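Histidine acid phosphatase (Bifidobacterium longum subsp. infantis, PDB 6RXD) probably removes phosphate groups from inositol polyphosphates such as phytate, acting as a histidine acid phosphatase of the multiple inositol polyphosphate phosphatase subfamily. Local coordinates at residues R118-S121 against L122-A126; V426-Y429 against G430-E433. All coordinates share one frame; numbering follows the deposited sequence.

Contact 1: R118-S121 against L122-A126; sequences RNRS and LFDQA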
# COMPACT_ATOMS: atom_id res chain seq x y z
N ARG A 118 -10.60 -19.40 5.31
CA ARG A 118 -9.91 -19.53 6.58
C ARG A 118 -10.88 -19.54 7.76
O ARG A 118 -10.62 -20.18 8.78
CB ARG A 118 -8.88 -18.42 6.77
CG ARG A 118 -7.97 -18.65 7.98
CD ARG A 118 -6.88 -17.59 8.06
NE ARG A 118 -7.36 -16.35 8.67
CZ ARG A 118 -7.62 -15.23 8.00
NH1 ARG A 118 -7.47 -15.18 6.68
NH2 ARG A 118 -8.03 -14.15 8.65
N ASN A 119 -11.99 -18.83 7.60
CA ASN A 119 -12.96 -18.73 8.67
C ASN A 119 -14.30 -19.29 8.26
O ASN A 119 -15.34 -18.73 8.60
CB ASN A 119 -13.12 -17.29 9.16
CG ASN A 119 -12.08 -16.92 10.19
OD1 ASN A 119 -12.04 -17.49 11.28
ND2 ASN A 119 -11.24 -15.96 9.86
N ARG A 120 -14.26 -20.40 7.55
CA ARG A 120 -15.47 -21.07 7.08
C ARG A 120 -16.43 -21.36 8.23
O ARG A 120 -17.64 -21.12 8.11
CB ARG A 120 -15.09 -22.36 6.34
CG ARG A 120 -16.28 -23.17 5.89
CD ARG A 120 -15.83 -24.45 5.18
NE ARG A 120 -15.01 -24.15 4.01
CZ ARG A 120 -15.50 -23.99 2.78
NH1 ARG A 120 -16.80 -24.09 2.55
NH2 ARG A 120 -14.67 -23.73 1.77
N SER A 121 -15.92 -21.84 9.36
CA SER A 121 -16.80 -22.17 10.48
C SER A 121 -17.50 -20.92 11.01
O SER A 121 -18.72 -20.93 11.21
CB SER A 121 -16.02 -22.84 11.61
OG SER A 121 -16.91 -23.18 12.66
N LEU A 122 -16.74 -19.84 11.20
CA LEU A 122 -17.31 -18.57 11.66
C LEU A 122 -18.44 -18.09 10.76
O LEU A 122 -19.51 -17.70 11.22
CB LEU A 122 -16.23 -17.50 11.72
CG LEU A 122 -16.68 -16.09 12.13
CD1 LEU A 122 -17.12 -16.06 13.59
CD2 LEU A 122 -15.59 -15.06 11.88
N PHE A 123 -18.19 -18.10 9.46
CA PHE A 123 -19.15 -17.54 8.53
C PHE A 123 -20.34 -18.44 8.25
O PHE A 123 -21.43 -17.96 8.02
CB PHE A 123 -18.46 -17.08 7.25
CG PHE A 123 -17.59 -15.87 7.46
CD1 PHE A 123 -18.14 -14.67 7.88
CD2 PHE A 123 -16.22 -15.94 7.25
CE1 PHE A 123 -17.34 -13.55 8.10
CE2 PHE A 123 -15.41 -14.83 7.47
CZ PHE A 123 -15.98 -13.63 7.89
N ASP A 124 -20.13 -19.76 8.30
CA ASP A 124 -21.27 -20.67 8.19
C ASP A 124 -22.19 -20.55 9.40
O ASP A 124 -23.41 -20.66 9.27
CB ASP A 124 -20.81 -22.13 8.00
CG ASP A 124 -20.12 -22.34 6.66
OD1 ASP A 124 -20.12 -21.41 5.83
OD2 ASP A 124 -19.59 -23.45 6.44
N GLN A 125 -21.62 -20.31 10.59
CA GLN A 125 -22.44 -20.07 11.77
C GLN A 125 -23.19 -18.75 11.63
O GLN A 125 -24.37 -18.66 11.97
CB GLN A 125 -21.56 -20.01 13.03
CG GLN A 125 -20.89 -21.32 13.39
CD GLN A 125 -20.15 -21.23 14.71
OE1 GLN A 125 -18.94 -21.43 14.77
NE2 GLN A 125 -20.88 -20.92 15.77
N ALA A 126 -22.51 -17.74 11.11
CA ALA A 126 -23.11 -16.42 10.91
C ALA A 126 -24.29 -16.49 9.95
O ALA A 126 -25.31 -15.84 10.17
CB ALA A 126 -22.07 -15.44 10.37
O HOH W 1 -13.85 -19.82 11.55
O HOH W 2 -19.34 -24.60 4.15

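Contact 2: V426-Y429 against G430-E433; sequences VYTY and GNNE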
# COMPACT_ATOMS: atom_id res chain seq x y z
N VAL A 426 21.83 8.71 7.68
CA VAL A 426 20.44 8.49 7.29
C VAL A 426 20.08 7.03 7.07
O VAL A 426 20.96 6.16 7.04
CB VAL A 426 20.12 9.26 5.98
CG1 VAL A 426 20.35 10.77 6.16
CG2 VAL A 426 20.97 8.73 4.81
N TYR A 427 18.78 6.79 6.91
CA TYR A 427 18.22 5.50 6.53
C TYR A 427 18.86 4.95 5.26
O TYR A 427 18.89 5.63 4.23
CB TYR A 427 16.71 5.68 6.29
CG TYR A 427 16.06 4.58 5.48
CD1 TYR A 427 15.65 3.40 6.09
CD2 TYR A 427 15.83 4.73 4.13
CE1 TYR A 427 15.05 2.38 5.36
CE2 TYR A 427 15.25 3.72 3.38
CZ TYR A 427 14.85 2.55 4.00
OH TYR A 427 14.25 1.56 3.23
N THR A 428 19.39 3.73 5.34
CA THR A 428 19.93 3.06 4.17
C THR A 428 19.52 1.60 4.23
O THR A 428 19.10 1.11 5.27
CB THR A 428 21.47 3.11 4.11
OG1 THR A 428 22.02 2.31 5.17
CG2 THR A 428 22.00 4.53 4.21
N TYR A 429 19.67 0.92 3.11
CA TYR A 429 19.39 -0.50 3.07
C TYR A 429 20.36 -1.30 3.94
O TYR A 429 20.03 -2.40 4.40
CB TYR A 429 19.42 -0.99 1.62
CG TYR A 429 18.13 -0.74 0.85
CD1 TYR A 429 18.02 -1.13 -0.48
CD2 TYR A 429 17.04 -0.10 1.44
CE1 TYR A 429 16.86 -0.92 -1.19
CE2 TYR A 429 15.86 0.12 0.72
CZ TYR A 429 15.78 -0.30 -0.60
OH TYR A 429 14.63 -0.12 -1.33
N GLY A 430 21.55 -0.76 4.17
CA GLY A 430 22.53 -1.41 5.03
C GLY A 430 22.26 -1.26 6.52
O GLY A 430 22.72 -2.09 7.31
N ASN A 431 21.53 -0.21 6.92
CA ASN A 431 21.30 0.03 8.35
C ASN A 431 19.85 -0.07 8.83
O ASN A 431 19.53 0.32 9.95
CB ASN A 431 21.94 1.35 8.82
CG ASN A 431 21.18 2.59 8.34
OD1 ASN A 431 20.04 2.50 7.89
ND2 ASN A 431 21.83 3.75 8.44
N ASN A 432 18.97 -0.58 7.98
CA ASN A 432 17.56 -0.62 8.33
C ASN A 432 16.83 -1.72 7.58
O ASN A 432 17.04 -1.92 6.38
CB ASN A 432 16.92 0.74 8.04
CG ASN A 432 15.66 0.97 8.85
OD1 ASN A 432 14.67 0.26 8.70
ND2 ASN A 432 15.67 2.00 9.71
N GLU A 433 15.94 -2.41 8.28
CA GLU A 433 15.20 -3.52 7.69
C GLU A 433 13.99 -3.09 6.87
O GLU A 433 13.40 -3.91 6.16
CB GLU A 433 14.71 -4.45 8.81
CG GLU A 433 13.77 -3.72 9.76
CD GLU A 433 13.18 -4.60 10.83
OE1 GLU A 433 13.72 -5.71 11.07
OE2 GLU A 433 12.19 -4.17 11.45

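Contact 1: R118-S121 against L122-A126
Asn119 and Phe123 meet through the CD2-CE2 side of the phenyl ring: Phe123 CE2 lies 3.8 Å from Asn119 CB, and Phe123 CD2 comes to 3.2 Å from Asn119 O, which approaches the ring obliquely. With CG beside its own backbone N (chi1 -70°), Phe123 swings its ring back toward the start of the helix. Beyond Asn119, the ring packs on Thr39, Val392, Ala393 and Phe395 and makes an edge-to-face contact with Phe154. The same Asn119 O accepts a bond from Phe123 N at 3.0 Å, the first in an i to i+4 series that Arg120 O to Asp124 N and Ser121 O to Gln125 N continue. This is the opening turn of helix 120-129, set off from helix 102-118 by the non-helical backbone of Asn119 at the N-cap position. The Asn119 side chain makes no direct capping bond; instead a water donates to Asn119 OD1 and accepts a bond from Leu122 N at 2.9 Å, satisfying one amide of the first turn, while Asn119 ND2 is bound to Asp449. On the exposed side, Arg120 and Asp124 are related obliquely, their guanidinium and carboxylate planes 72° apart. The touch is made by the arginine's aliphatic stem, Arg120 CG lying 3.4 Å from the carboxylate oxygen Asp124 OD2. The charged ends are bridged by a second water, in the guanidinium plane at its edge, 3.0 Å from Arg120 NH1 and 2.6 Å from Asp124 OD2. Asp124 OD1 is held by Tyr116 OH and by a salt bridge to Arg161.

Contact 2: V426-Y429 against G430-E433
Thr428 OG1 and Asn431 CG both lie between backbone N and carbonyl carbon (chi1 68° and 73°), which brings OG1 to the amides of a type I beta turn and carries the Asn431 amide back to residues 426-428. The corners of the turn, Tyr429 and Gly430, both have right-handed helical backbone angles, and Asn431 N donates to Thr428 O at 3.2 Å to close it. Thr428 OG1 takes weak bonds from Asn431 N at 3.1 Å and from Gly430 N. The Asn431 amide then works both ways along the preceding chain: OD1 accepts a bond from Thr428 N at 2.9 Å, the donor standing above the carbonyl plane, while ND2 gives a bond of 2.9 Å to Val426 O, which lies close to the amide plane. A flipped amide would face donor with donor and acceptor with acceptor, so this orientation is favoured. A leucine here would probably leave Thr428 N and Val426 O without these mates and set the chain before the turn freer to move. After the turn, Asn432 crosses Tyr427 at about a right angle, its amide 65° from the ring plane. Tyr427 OH and Asn432 OD1 reach Trp434 O and Trp434 N respectively, and Phe354 stacks on the tyrosine ring. Asn432 CG lies in the ring plane at the edge of Tyr427, and Asn432 CB touches Tyr427 CD1 at 3.5 Å.

Overall arrangement
From the N terminus, contact 1 comes first, at the break where helix 102-118 gives way to helix 120-129; it sets the start of the latter against strands 34-44 and 391-398 of the main sheet. The chain then runs through strands 132-137 and 181-183 and the largely helical region after them, re-enters the sheet at 391-398, and passes helix 400-410 before reaching contact 2. That turn lies in the loop ahead of helix 436-439; its residues pack on helix 339-357, and Val426 ahead of the turn also on helix 222-232. Each contact closes a local turn, and the two stand in series, neither nesting nor crossing. The centres of contact 1 and contact 2 are about 42 Å apart, and the nearest atoms of contact 1 and contact 2 about 23 Å apart.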